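Local atomic coordinates of Poly(A) ribonuclease POP2 (Saccharomyces cerevisiae, PDB entry 1UOC), a protein that is a 3'-exoribonuclease that prefers poly(A) and probably acts as a catalytic subunit of the CCR4-NOT mRNA deadenylase complex. Residues A[82-87]-A[250-255]; A[159-164]-A[198-203]; A[184-189]-A[281-286]. All blocks are in the same frame, centred on the assembly; numbering follows the deposited sequence.

Interaction 1 (A[82-87]-A[250-255]); sequences GLSLSD and QSLLML
Ser84 and Ser86 of the central strand 77-86 meet Ser251, Leu252 and Leu255 of helix 247-264; the axes of 82-86 and 250-255 approach to 6.9 Å at 35°. Leu255 fills the far end of the contact. From CB, directed at the strand, its chain turns at CG, which lies 3.6 Å from Ser86 OG; CD1 rests against the same hydroxyl, and CD2 goes deepest, 3.5 Å from Ser86 CB, a tight carbon pair, and 3.5 Å from Leu85 C. The Ser86 hydroxyl is meanwhile bonded to Asp87 O at 2.9 Å, in the carbonyl plane and on a lone pair. Nearer the start of the helix, Ser251 OG lies 3.5 Å from Gly82 C but is hydrogen-bonded to Gly248 O, and Ser84 OG, lying on Leu252 CA, is hydrogen-bonded to Thr99 OG1 and Lys92 NZ. No hydrogen bond joins the two segments; the small Gly82, Ser84 and Ser251 probably allow this close approach. The helix carries Gln250, predicted with Ser44, Glu46 and Asp166 to bind the catalytic divalent metal, consistent with the RNase H-like fold of DEDD nucleases, where the last of the four metal-site positions lies on a helix packed on the sheet.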
ATOM      1  N   GLY A  82       2.980   4.393   3.457  1.00 27.00           N
ATOM      2  CA  GLY A  82       4.018   4.425   2.445  1.00 24.88           C
ATOM      3  C   GLY A  82       3.495   4.356   1.017  1.00 23.46           C
ATOM      4  O   GLY A  82       2.487   3.711   0.749  1.00 21.74           O
ATOM      5  N   LEU A  83       4.170   5.051   0.104  1.00 23.84           N
ATOM      6  CA  LEU A  83       3.818   5.037  -1.318  1.00 24.76           C
ATOM      7  C   LEU A  83       5.119   4.877  -2.079  1.00 25.66           C
ATOM      8  O   LEU A  83       6.106   5.543  -1.785  1.00 23.12           O
ATOM      9  CB  LEU A  83       3.159   6.347  -1.775  1.00 25.36           C
ATOM     10  CG  LEU A  83       1.738   6.685  -1.335  1.00 27.86           C
ATOM     11  CD1 LEU A  83       1.314   7.984  -2.027  1.00 30.34           C
ATOM     12  CD2 LEU A  83       0.778   5.540  -1.682  1.00 26.18           C
ATOM     13  N   SER A  84       5.126   3.976  -3.049  1.00 25.46           N
ATOM     14  CA  SER A  84       6.310   3.763  -3.853  1.00 27.00           C
ATOM     15  C   SER A  84       5.862   3.813  -5.312  1.00 28.03           C
ATOM     16  O   SER A  84       4.772   3.332  -5.649  1.00 26.37           O
ATOM     17  CB  SER A  84       6.934   2.403  -3.531  1.00 26.74           C
ATOM     18  OG  SER A  84       8.284   2.369  -3.950  1.00 26.96           O
ATOM     19  N   LEU A  85       6.696   4.409  -6.163  1.00 28.21           N
ATOM     20  CA  LEU A  85       6.383   4.526  -7.584  1.00 26.90           C
ATOM     21  C   LEU A  85       7.431   3.887  -8.479  1.00 26.73           C
ATOM     22  O   LEU A  85       8.629   3.909  -8.163  1.00 28.69           O
ATOM     23  CB  LEU A  85       6.269   6.004  -7.961  1.00 30.06           C
ATOM     24  CG  LEU A  85       4.918   6.702  -7.857  1.00 29.32           C
ATOM     25  CD1 LEU A  85       4.327   6.489  -6.487  1.00 33.35           C
ATOM     26  CD2 LEU A  85       5.127   8.192  -8.130  1.00 30.66           C
ATOM     27  N   SER A  86       6.982   3.326  -9.595  1.00 26.59           N
ATOM     28  CA  SER A  86       7.867   2.729 -10.587  1.00 27.04           C
ATOM     29  C   SER A  86       7.051   2.507 -11.856  1.00 28.58           C
ATOM     30  O   SER A  86       5.827   2.675 -11.846  1.00 28.41           O
ATOM     31  CB  SER A  86       8.422   1.386 -10.116  1.00 25.85           C
ATOM     32  OG  SER A  86       7.475   0.348 -10.354  1.00 31.47           O
ATOM     33  N   ASP A  87       7.719   2.140 -12.948  1.00 29.62           N
ATOM     34  CA  ASP A  87       7.007   1.856 -14.188  1.00 32.29           C
ATOM     35  C   ASP A  87       6.627   0.377 -14.124  1.00 33.41           C
ATOM     36  O   ASP A  87       6.888  -0.285 -13.117  1.00 33.21           O
ATOM     37  CB  ASP A  87       7.884   2.180 -15.421  1.00 33.87           C
ATOM     38  CG  ASP A  87       9.092   1.251 -15.578  1.00 38.23           C
ATOM     39  OD1 ASP A  87       9.946   1.566 -16.436  1.00 42.41           O
ATOM     40  OD2 ASP A  87       9.198   0.220 -14.876  1.00 40.19           O
ATOM     41  N   GLN A 250       7.943  -1.164   3.338  1.00 32.85           N
ATOM     42  CA  GLN A 250       6.947  -2.166   2.981  1.00 30.98           C
ATOM     43  C   GLN A 250       6.311  -1.864   1.625  1.00 28.58           C
ATOM     44  O   GLN A 250       6.113  -2.769   0.821  1.00 27.44           O
ATOM     45  CB  GLN A 250       5.851  -2.243   4.052  1.00 34.55           C
ATOM     46  CG  GLN A 250       6.246  -2.993   5.321  1.00 40.00           C
ATOM     47  CD  GLN A 250       6.387  -4.489   5.092  1.00 44.43           C
ATOM     48  OE1 GLN A 250       5.405  -5.182   4.809  1.00 49.46           O
ATOM     49  NE2 GLN A 250       7.615  -4.996   5.201  1.00 46.18           N
ATOM     50  N   SER A 251       5.980  -0.602   1.371  1.00 26.04           N
ATOM     51  CA  SER A 251       5.368  -0.267   0.089  1.00 26.23           C
ATOM     52  C   SER A 251       6.417  -0.540  -0.974  1.00 26.37           C
ATOM     53  O   SER A 251       6.116  -1.054  -2.045  1.00 26.10           O
ATOM     54  CB  SER A 251       4.905   1.205   0.042  1.00 23.50           C
ATOM     55  OG  SER A 251       6.001   2.119   0.070  1.00 24.00           O
ATOM     56  N   LEU A 252       7.666  -0.221  -0.653  1.00 26.56           N
ATOM     57  CA  LEU A 252       8.770  -0.458  -1.567  1.00 28.60           C
ATOM     58  C   LEU A 252       8.949  -1.955  -1.885  1.00 29.66           C
ATOM     59  O   LEU A 252       9.094  -2.338  -3.046  1.00 30.34           O
ATOM     60  CB  LEU A 252      10.066   0.119  -0.978  1.00 25.97           C
ATOM     61  CG  LEU A 252      11.367  -0.269  -1.698  1.00 29.05           C
ATOM     62  CD1 LEU A 252      11.305   0.109  -3.182  1.00 25.93           C
ATOM     63  CD2 LEU A 252      12.535   0.422  -1.001  1.00 27.20           C
ATOM     64  N   LEU A 253       8.931  -2.794  -0.854  1.00 30.11           N
ATOM     65  CA  LEU A 253       9.109  -4.236  -1.029  1.00 30.29           C
ATOM     66  C   LEU A 253       7.993  -4.807  -1.884  1.00 31.13           C
ATOM     67  O   LEU A 253       8.211  -5.674  -2.735  1.00 32.94           O
ATOM     68  CB  LEU A 253       9.123  -4.943   0.344  1.00 28.37           C
ATOM     69  CG  LEU A 253       9.510  -6.431   0.363  1.00 29.97           C
ATOM     70  CD1 LEU A 253      10.864  -6.619  -0.306  1.00 28.82           C
ATOM     71  CD2 LEU A 253       9.560  -6.952   1.805  1.00 28.41           C
ATOM     72  N   MET A 254       6.792  -4.312  -1.626  1.00 32.94           N
ATOM     73  CA  MET A 254       5.576  -4.708  -2.322  1.00 31.15           C
ATOM     74  C   MET A 254       5.717  -4.471  -3.819  1.00 30.72           C
ATOM     75  O   MET A 254       5.522  -5.379  -4.625  1.00 32.75           O
ATOM     76  CB  MET A 254       4.424  -3.868  -1.772  1.00 31.54           C
ATOM     77  CG  MET A 254       3.037  -4.424  -1.951  1.00 34.97           C
ATOM     78  SD  MET A 254       1.817  -3.288  -1.248  1.00 35.93           S
ATOM     79  CE  MET A 254       2.346  -3.288   0.460  1.00 26.96           C
ATOM     80  N   LEU A 255       6.054  -3.240  -4.195  1.00 30.92           N
ATOM     81  CA  LEU A 255       6.211  -2.873  -5.606  1.00 30.88           C
ATOM     82  C   LEU A 255       7.342  -3.646  -6.317  1.00 31.57           C
ATOM     83  O   LEU A 255       7.201  -4.063  -7.466  1.00 31.00           O
ATOM     84  CB  LEU A 255       6.473  -1.369  -5.711  1.00 28.89           C
ATOM     85  CG  LEU A 255       6.519  -0.774  -7.110  1.00 28.86           C
ATOM     86  CD1 LEU A 255       5.144  -0.955  -7.769  1.00 30.37           C
ATOM     87  CD2 LEU A 255       6.907   0.700  -7.044  1.00 26.08           C
TER

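Interaction 2 (A[159-164]-A[198-203]); sequences ITYHAA and YDLNLV
Thr160 and Asp199 face each other where the edge strand 197-199 runs parallel to strand 157-160, and Thr160 is held through both its backbone N and its O: the N donates to Tyr198 O at 2.8 Å, and the O accepts from Leu200 N at 2.7 Å. This is the regular parallel pattern, with one residue bonded to the two neighbours of its partner. Beyond the ladder the work passes to the carboxylate of Asp199. Its CG is anti to the backbone N (chi1 -175°), which swings the group back over the start of helix 200-207 and toward the turn after strand 157-160. OD1 accepts from His162 N at 3.2 Å, on the syn side but tilted out of the carboxylate plane, and, from the opposite face of that plane, from Leu202 N, an N-cap bond; OD2 takes Ala163 N at 3.1 Å from above the plane. Replacing the aspartate by an alanine would probably leave the His162 and Ala163 amides without these acceptors and the first turn of the helix uncapped.

Tyr161 forms the closely packed, buried part. Asn201 CB sits over the centre of its ring in a CH-pi contact, 3.5 Å from the centroid, the amide plane standing 77° from the ring, and Leu200 CB comes within 3.7 Å of Tyr161 CD1. The ring's hydroxyl is bonded to Tyr227 O. By contrast, His162 belongs to the solvent side: its imidazole lies slantwise by the Asn201 amide, the planes 42° apart, without a hydrogen bond between them.

Helix 247-264 packs against Ile159, Tyr161 and Leu200 through Phe258, Met254 and Leu261, while strand 40-48 pairs with Ile159 from the other edge of strand 157-160.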
ATOM      1  N   ILE A 159      -1.021  -1.042  -6.507  1.00 28.84           N
ATOM      2  CA  ILE A 159      -0.557  -2.333  -5.997  1.00 27.60           C
ATOM      3  C   ILE A 159      -0.776  -2.348  -4.492  1.00 26.69           C
ATOM      4  O   ILE A 159      -0.373  -1.415  -3.795  1.00 27.76           O
ATOM      5  CB  ILE A 159       0.950  -2.540  -6.279  1.00 28.66           C
ATOM      6  CG1 ILE A 159       1.220  -2.400  -7.778  1.00 26.85           C
ATOM      7  CG2 ILE A 159       1.406  -3.912  -5.767  1.00 26.10           C
ATOM      8  CD1 ILE A 159       0.504  -3.437  -8.633  1.00 32.89           C
ATOM      9  N   THR A 160      -1.407  -3.404  -3.993  1.00 25.21           N
ATOM     10  CA  THR A 160      -1.702  -3.518  -2.578  1.00 26.29           C
ATOM     11  C   THR A 160      -1.442  -4.929  -2.093  1.00 29.00           C
ATOM     12  O   THR A 160      -1.242  -5.845  -2.892  1.00 27.39           O
ATOM     13  CB  THR A 160      -3.176  -3.170  -2.321  1.00 31.31           C
ATOM     14  OG1 THR A 160      -3.439  -3.216  -0.915  1.00 38.50           O
ATOM     15  CG2 THR A 160      -4.085  -4.171  -3.046  1.00 26.19           C
ATOM     16  N   TYR A 161      -1.442  -5.099  -0.777  1.00 33.75           N
ATOM     17  CA  TYR A 161      -1.234  -6.404  -0.157  1.00 39.50           C
ATOM     18  C   TYR A 161      -2.283  -6.417   0.938  1.00 43.29           C
ATOM     19  O   TYR A 161      -2.263  -5.561   1.816  1.00 46.92           O
ATOM     20  CB  TYR A 161       0.165  -6.503   0.458  1.00 39.47           C
ATOM     21  CG  TYR A 161       0.761  -7.888   0.353  1.00 37.95           C
ATOM     22  CD1 TYR A 161       1.378  -8.308  -0.825  1.00 38.55           C
ATOM     23  CD2 TYR A 161       0.638  -8.808   1.401  1.00 37.22           C
ATOM     24  CE1 TYR A 161       1.854  -9.612  -0.968  1.00 38.50           C
ATOM     25  CE2 TYR A 161       1.103 -10.108   1.273  1.00 36.05           C
ATOM     26  CZ  TYR A 161       1.707 -10.507   0.084  1.00 39.77           C
ATOM     27  OH  TYR A 161       2.144 -11.806  -0.068  1.00 40.03           O
ATOM     28  N   HIS A 162      -3.201  -7.375   0.895  1.00 49.00           N
ATOM     29  CA  HIS A 162      -4.280  -7.410   1.879  1.00 54.26           C
ATOM     30  C   HIS A 162      -4.958  -6.043   1.770  1.00 56.94           C
ATOM     31  O   HIS A 162      -4.993  -5.268   2.727  1.00 57.60           O
ATOM     32  CB  HIS A 162      -3.725  -7.611   3.290  1.00 57.24           C
ATOM     33  CG  HIS A 162      -3.354  -9.028   3.600  1.00 59.73           C
ATOM     34  ND1 HIS A 162      -2.560  -9.370   4.675  1.00 61.42           N
ATOM     35  CD2 HIS A 162      -3.695 -10.193   2.998  1.00 61.98           C
ATOM     36  CE1 HIS A 162      -2.428 -10.685   4.721  1.00 62.88           C
ATOM     37  NE2 HIS A 162      -3.108 -11.208   3.716  1.00 62.58           N
ATOM     38  N   ALA A 163      -5.469  -5.760   0.572  1.00 59.08           N
ATOM     39  CA  ALA A 163      -6.138  -4.506   0.264  1.00 61.11           C
ATOM     40  C   ALA A 163      -7.161  -4.144   1.324  1.00 62.66           C
ATOM     41  O   ALA A 163      -6.854  -3.409   2.260  1.00 64.07           O
ATOM     42  CB  ALA A 163      -6.812  -4.608  -1.098  1.00 60.11           C
ATOM     43  N   ALA A 164      -8.375  -4.660   1.149  1.00 63.37           N
ATOM     44  CA  ALA A 164      -9.498  -4.434   2.058  1.00 63.14           C
ATOM     45  C   ALA A 164      -9.314  -3.303   3.068  1.00 62.86           C
ATOM     46  O   ALA A 164     -10.005  -2.285   3.001  1.00 61.76           O
ATOM     47  CB  ALA A 164      -9.830  -5.726   2.785  1.00 62.82           C
ATOM     48  N   TYR A 198      -4.239  -4.051  -8.167  1.00 32.92           N
ATOM     49  CA  TYR A 198      -3.993  -5.454  -7.868  1.00 35.03           C
ATOM     50  C   TYR A 198      -3.666  -5.704  -6.407  1.00 34.31           C
ATOM     51  O   TYR A 198      -3.026  -4.890  -5.747  1.00 34.37           O
ATOM     52  CB  TYR A 198      -2.829  -5.997  -8.695  1.00 34.62           C
ATOM     53  CG  TYR A 198      -3.098  -6.085 -10.173  1.00 36.49           C
ATOM     54  CD1 TYR A 198      -3.000  -4.960 -10.988  1.00 35.51           C
ATOM     55  CD2 TYR A 198      -3.474  -7.297 -10.757  1.00 35.21           C
ATOM     56  CE1 TYR A 198      -3.273  -5.041 -12.361  1.00 38.55           C
ATOM     57  CE2 TYR A 198      -3.747  -7.388 -12.120  1.00 36.10           C
ATOM     58  CZ  TYR A 198      -3.646  -6.260 -12.918  1.00 38.26           C
ATOM     59  OH  TYR A 198      -3.924  -6.354 -14.262  1.00 39.61           O
ATOM     60  N   ASP A 199      -4.133  -6.835  -5.902  1.00 32.61           N
ATOM     61  CA  ASP A 199      -3.821  -7.232  -4.541  1.00 35.10           C
ATOM     62  C   ASP A 199      -2.746  -8.297  -4.769  1.00 36.46           C
ATOM     63  O   ASP A 199      -3.051  -9.427  -5.167  1.00 35.74           O
ATOM     64  CB  ASP A 199      -5.019  -7.872  -3.847  1.00 36.23           C
ATOM     65  CG  ASP A 199      -4.731  -8.180  -2.398  1.00 39.36           C
ATOM     66  OD1 ASP A 199      -3.575  -8.551  -2.096  1.00 40.51           O
ATOM     67  OD2 ASP A 199      -5.651  -8.058  -1.561  1.00 41.81           O
ATOM     68  N   LEU A 200      -1.490  -7.925  -4.552  1.00 35.56           N
ATOM     69  CA  LEU A 200      -0.380  -8.839  -4.760  1.00 35.37           C
ATOM     70  C   LEU A 200      -0.521 -10.099  -3.912  1.00 35.80           C
ATOM     71  O   LEU A 200      -0.136 -11.183  -4.336  1.00 34.94           O
ATOM     72  CB  LEU A 200       0.943  -8.130  -4.445  1.00 35.50           C
ATOM     73  CG  LEU A 200       2.224  -8.949  -4.596  1.00 32.13           C
ATOM     74  CD1 LEU A 200       2.245  -9.627  -5.943  1.00 29.04           C
ATOM     75  CD2 LEU A 200       3.415  -8.035  -4.427  1.00 33.26           C
ATOM     76  N   ASN A 201      -1.075  -9.947  -2.717  1.00 37.57           N
ATOM     77  CA  ASN A 201      -1.275 -11.071  -1.814  1.00 41.51           C
ATOM     78  C   ASN A 201      -2.168 -12.111  -2.498  1.00 43.17           C
ATOM     79  O   ASN A 201      -1.907 -13.316  -2.476  1.00 43.21           O
ATOM     80  CB  ASN A 201      -1.923 -10.559  -0.522  1.00 43.79           C
ATOM     81  CG  ASN A 201      -2.338 -11.679   0.406  1.00 46.69           C
ATOM     82  OD1 ASN A 201      -3.273 -12.423   0.117  1.00 50.14           O
ATOM     83  ND2 ASN A 201      -1.638 -11.812   1.525  1.00 49.09           N
ATOM     84  N   LEU A 202      -3.230 -11.630  -3.122  1.00 44.27           N
ATOM     85  CA  LEU A 202      -4.149 -12.504  -3.820  1.00 43.77           C
ATOM     86  C   LEU A 202      -3.500 -13.142  -5.060  1.00 43.79           C
ATOM     87  O   LEU A 202      -3.647 -14.341  -5.288  1.00 45.59           O
ATOM     88  CB  LEU A 202      -5.404 -11.705  -4.176  1.00 43.12           C
ATOM     89  CG  LEU A 202      -6.528 -12.389  -4.937  1.00 47.41           C
ATOM     90  CD1 LEU A 202      -6.222 -12.314  -6.409  1.00 47.99           C
ATOM     91  CD2 LEU A 202      -6.701 -13.829  -4.469  1.00 47.47           C
ATOM     92  N   VAL A 203      -2.775 -12.361  -5.854  1.00 42.38           N
ATOM     93  CA  VAL A 203      -2.127 -12.910  -7.038  1.00 42.73           C
ATOM     94  C   VAL A 203      -1.164 -14.036  -6.642  1.00 45.34           C
ATOM     95  O   VAL A 203      -1.097 -15.076  -7.307  1.00 45.51           O
ATOM     96  CB  VAL A 203      -1.324 -11.826  -7.810  1.00 41.89           C
ATOM     97  CG1 VAL A 203      -0.566 -12.458  -8.972  1.00 39.02           C
ATOM     98  CG2 VAL A 203      -2.254 -10.752  -8.335  1.00 42.77           C
TER

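Interaction 3 (A[184-189]-A[281-286]); sequences EDFEWW and VIYGID
Glu187, in the middle of helix 183-193, and Ile282, in the irregular chain after helix 247-264, are the nearest pair of CA atoms, 8.0 Å apart. The helical segment keeps its own i to i+4 bonds, such as Trp188 N to Glu184 O, whereas 281-286 has no regular structure and swings away through Gly284, which adopts a positive phi. At this spacing the backbones stay apart and side chains alone bridge the interval.

Two apolar contacts meet at one corner of the Phe186 ring. Its CE2 lies 4.1 Å from Ile282 CD1 and 4.2 Å from Tyr283 CE1, the two rings approaching each other slantwise. Ile282 also serves its own neighbour: its CG2 rests over the centre of one face of the Tyr283 ring, 3.8 Å above it. Glu187 reaches the rim of that ring. Its CG is anti to the carbonyl carbon (chi1 -66°) and the chain is extended beyond, which carries OE1 to 3.7 Å from Tyr283 CD1, in the plane of the ring at its edge; carboxylate and ring are nearly coplanar, 23° apart. The same OE1 forms a salt bridge with Lys183.

With no hydrogen bond across it, the contact relies on apolar packing of Phe186, Ile282 and Tyr283, bordered by a carboxylate whose negative oxygen probably finds a mildly favourable partner in the electropositive ring edge while Lys183 answers its charge.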
ATOM      1  N   GLU A 184     -20.926  -4.380  -1.477  1.00 54.38           N
ATOM      2  CA  GLU A 184     -21.222  -4.011  -2.857  1.00 53.31           C
ATOM      3  C   GLU A 184     -20.932  -2.535  -3.170  1.00 51.56           C
ATOM      4  O   GLU A 184     -20.248  -2.228  -4.147  1.00 48.14           O
ATOM      5  CB  GLU A 184     -22.688  -4.346  -3.159  1.00 55.34           C
ATOM      6  CG  GLU A 184     -23.283  -5.405  -2.207  1.00 59.82           C
ATOM      7  CD  GLU A 184     -22.534  -6.740  -2.232  1.00 62.95           C
ATOM      8  OE1 GLU A 184     -22.687  -7.535  -1.271  1.00 63.89           O
ATOM      9  OE2 GLU A 184     -21.803  -7.003  -3.213  1.00 63.39           O
ATOM     10  N   ASP A 185     -21.447  -1.626  -2.342  1.00 49.81           N
ATOM     11  CA  ASP A 185     -21.235  -0.196  -2.555  1.00 49.01           C
ATOM     12  C   ASP A 185     -19.786   0.202  -2.283  1.00 47.83           C
ATOM     13  O   ASP A 185     -19.271   1.160  -2.868  1.00 46.67           O
ATOM     14  CB  ASP A 185     -22.169   0.627  -1.661  1.00 52.16           C
ATOM     15  CG  ASP A 185     -23.648   0.337  -1.921  1.00 56.62           C
ATOM     16  OD1 ASP A 185     -24.503   1.097  -1.407  1.00 58.23           O
ATOM     17  OD2 ASP A 185     -23.961  -0.648  -2.627  1.00 56.94           O
ATOM     18  N   PHE A 186     -19.137  -0.530  -1.384  1.00 45.57           N
ATOM     19  CA  PHE A 186     -17.742  -0.275  -1.050  1.00 43.49           C
ATOM     20  C   PHE A 186     -16.914  -0.548  -2.299  1.00 40.67           C
ATOM     21  O   PHE A 186     -16.101   0.270  -2.725  1.00 39.37           O
ATOM     22  CB  PHE A 186     -17.309  -1.207   0.085  1.00 43.51           C
ATOM     23  CG  PHE A 186     -15.826  -1.258   0.314  1.00 42.89           C
ATOM     24  CD1 PHE A 186     -15.132  -0.133   0.741  1.00 43.21           C
ATOM     25  CD2 PHE A 186     -15.129  -2.455   0.159  1.00 42.91           C
ATOM     26  CE1 PHE A 186     -13.759  -0.202   1.019  1.00 43.58           C
ATOM     27  CE2 PHE A 186     -13.765  -2.531   0.434  1.00 41.63           C
ATOM     28  CZ  PHE A 186     -13.082  -1.403   0.864  1.00 42.30           C
ATOM     29  N   GLU A 187     -17.137  -1.707  -2.893  1.00 39.87           N
ATOM     30  CA  GLU A 187     -16.408  -2.085  -4.094  1.00 41.14           C
ATOM     31  C   GLU A 187     -16.627  -1.096  -5.232  1.00 38.39           C
ATOM     32  O   GLU A 187     -15.701  -0.806  -5.993  1.00 40.06           O
ATOM     33  CB  GLU A 187     -16.811  -3.492  -4.528  1.00 42.84           C
ATOM     34  CG  GLU A 187     -16.380  -4.558  -3.538  1.00 52.11           C
ATOM     35  CD  GLU A 187     -16.674  -5.970  -4.017  1.00 56.67           C
ATOM     36  OE1 GLU A 187     -16.183  -6.925  -3.375  1.00 61.80           O
ATOM     37  OE2 GLU A 187     -17.391  -6.129  -5.027  1.00 58.68           O
ATOM     38  N   TRP A 188     -17.843  -0.576  -5.340  1.00 36.30           N
ATOM     39  CA  TRP A 188     -18.158   0.382  -6.392  1.00 35.60           C
ATOM     40  C   TRP A 188     -17.269   1.618  -6.256  1.00 33.18           C
ATOM     41  O   TRP A 188     -16.626   2.030  -7.211  1.00 33.79           O
ATOM     42  CB  TRP A 188     -19.633   0.806  -6.322  1.00 36.79           C
ATOM     43  CG  TRP A 188     -20.069   1.613  -7.517  1.00 37.49           C
ATOM     44  CD1 TRP A 188     -20.503   1.124  -8.718  1.00 36.38           C
ATOM     45  CD2 TRP A 188     -20.047   3.044  -7.650  1.00 34.83           C
ATOM     46  NE1 TRP A 188     -20.746   2.161  -9.592  1.00 34.65           N
ATOM     47  CE2 TRP A 188     -20.475   3.348  -8.966  1.00 34.31           C
ATOM     48  CE3 TRP A 188     -19.694   4.097  -6.789  1.00 34.22           C
ATOM     49  CZ2 TRP A 188     -20.567   4.664  -9.442  1.00 31.28           C
ATOM     50  CZ3 TRP A 188     -19.783   5.414  -7.266  1.00 34.31           C
ATOM     51  CH2 TRP A 188     -20.215   5.679  -8.584  1.00 34.00           C
ATOM     52  N   TRP A 189     -17.233   2.207  -5.067  1.00 31.91           N
ATOM     53  CA  TRP A 189     -16.422   3.395  -4.832  1.00 31.96           C
ATOM     54  C   TRP A 189     -14.939   3.134  -5.033  1.00 31.69           C
ATOM     55  O   TRP A 189     -14.231   3.972  -5.593  1.00 32.58           O
ATOM     56  CB  TRP A 189     -16.661   3.937  -3.422  1.00 32.08           C
ATOM     57  CG  TRP A 189     -17.912   4.726  -3.310  1.00 34.59           C
ATOM     58  CD1 TRP A 189     -19.124   4.295  -2.841  1.00 36.00           C
ATOM     59  CD2 TRP A 189     -18.093   6.091  -3.704  1.00 35.64           C
ATOM     60  NE1 TRP A 189     -20.051   5.315  -2.922  1.00 36.92           N
ATOM     61  CE2 TRP A 189     -19.445   6.426  -3.451  1.00 37.21           C
ATOM     62  CE3 TRP A 189     -17.249   7.062  -4.258  1.00 37.33           C
ATOM     63  CZ2 TRP A 189     -19.967   7.700  -3.724  1.00 38.66           C
ATOM     64  CZ3 TRP A 189     -17.771   8.332  -4.532  1.00 39.82           C
ATOM     65  CH2 TRP A 189     -19.117   8.634  -4.266  1.00 38.33           C
ATOM     66  N   VAL A 281      -9.850  -7.133  -8.018  1.00 37.84           N
ATOM     67  CA  VAL A 281     -10.402  -8.128  -7.106  1.00 38.53           C
ATOM     68  C   VAL A 281      -9.892  -7.933  -5.693  1.00 40.17           C
ATOM     69  O   VAL A 281      -8.688  -7.984  -5.441  1.00 41.22           O
ATOM     70  CB  VAL A 281     -10.070  -9.566  -7.578  1.00 37.02           C
ATOM     71  CG1 VAL A 281     -10.589 -10.578  -6.580  1.00 31.60           C
ATOM     72  CG2 VAL A 281     -10.699  -9.816  -8.947  1.00 33.74           C
ATOM     73  N   ILE A 282     -10.826  -7.702  -4.779  1.00 42.59           N
ATOM     74  CA  ILE A 282     -10.529  -7.495  -3.369  1.00 44.71           C
ATOM     75  C   ILE A 282     -10.855  -8.759  -2.579  1.00 47.27           C
ATOM     76  O   ILE A 282      -9.988  -9.373  -1.950  1.00 49.71           O
ATOM     77  CB  ILE A 282     -11.417  -6.394  -2.768  1.00 44.86           C
ATOM     78  CG1 ILE A 282     -11.272  -5.096  -3.550  1.00 46.53           C
ATOM     79  CG2 ILE A 282     -11.062  -6.179  -1.309  1.00 47.01           C
ATOM     80  CD1 ILE A 282     -12.238  -4.016  -3.092  1.00 46.01           C
ATOM     81  N   TYR A 283     -12.130  -9.127  -2.632  1.00 49.37           N
ATOM     82  CA  TYR A 283     -12.677 -10.261  -1.898  1.00 50.59           C
ATOM     83  C   TYR A 283     -12.872 -11.574  -2.650  1.00 50.27           C
ATOM     84  O   TYR A 283     -13.708 -12.389  -2.260  1.00 53.62           O
ATOM     85  CB  TYR A 283     -14.011  -9.842  -1.272  1.00 52.80           C
ATOM     86  CG  TYR A 283     -13.867  -8.849  -0.135  1.00 53.40           C
ATOM     87  CD1 TYR A 283     -14.503  -7.609  -0.172  1.00 55.01           C
ATOM     88  CD2 TYR A 283     -13.102  -9.161   0.984  1.00 55.00           C
ATOM     89  CE1 TYR A 283     -14.375  -6.701   0.892  1.00 55.92           C
ATOM     90  CE2 TYR A 283     -12.966  -8.273   2.045  1.00 56.11           C
ATOM     91  CZ  TYR A 283     -13.603  -7.046   1.999  1.00 56.87           C
ATOM     92  OH  TYR A 283     -13.459  -6.182   3.070  1.00 58.41           O
ATOM     93  N   GLY A 284     -12.108 -11.797  -3.708  1.00 48.07           N
ATOM     94  CA  GLY A 284     -12.259 -13.035  -4.450  1.00 46.90           C
ATOM     95  C   GLY A 284     -12.938 -12.848  -5.792  1.00 46.09           C
ATOM     96  O   GLY A 284     -13.820 -12.010  -5.955  1.00 42.87           O
ATOM     97  N   ILE A 285     -12.523 -13.645  -6.765  1.00 48.01           N
ATOM     98  CA  ILE A 285     -13.073 -13.566  -8.107  1.00 48.93           C
ATOM     99  C   ILE A 285     -14.539 -14.021  -8.090  1.00 48.30           C
ATOM    100  O   ILE A 285     -14.940 -14.815  -7.237  1.00 47.71           O
ATOM    101  CB  ILE A 285     -12.208 -14.440  -9.064  1.00 51.66           C
ATOM    102  CG1 ILE A 285     -12.112 -13.783 -10.440  1.00 54.65           C
ATOM    103  CG2 ILE A 285     -12.772 -15.848  -9.168  1.00 51.56           C
ATOM    104  CD1 ILE A 285     -10.854 -14.179 -11.200  1.00 56.22           C
ATOM    105  N   ASP A 286     -15.345 -13.498  -9.007  1.00 47.52           N
ATOM    106  CA  ASP A 286     -16.752 -13.876  -9.068  1.00 46.48           C
ATOM    107  C   ASP A 286     -16.843 -15.403  -9.188  1.00 45.56           C
ATOM    108  O   ASP A 286     -16.267 -15.995 -10.105  1.00 43.35           O
ATOM    109  CB  ASP A 286     -17.420 -13.231 -10.282  1.00 48.76           C
ATOM    110  CG  ASP A 286     -18.821 -12.737  -9.981  1.00 51.45           C
ATOM    111  OD1 ASP A 286     -19.414 -13.196  -8.984  1.00 51.45           O
ATOM    112  OD2 ASP A 286     -19.336 -11.894 -10.748  1.00 55.92           O
TER

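Overall arrangement
From the N terminus, strand 77-86 supplies the first half of interaction 1, left open until helix 247-264 returns to the sheet. Within that long excursion lies interaction 2, whose own loop starts at 159-164 and closes at 198-203. Interaction 3 begins inside this smaller loop, at 184-189, but is completed only by 281-286, beyond the helix of interaction 1, and therefore crosses both others. Interactions 1 and 2 touch through Met254, which packs on Thr160 and Leu200 and joins helix 247-264 to strand 157-160 and the start of helix 200-207. Ala164, against Phe186 and Tyr283, connects interactions 2 and 3, whereas interactions 1 and 3 stay about 12 Å apart at their nearest atoms.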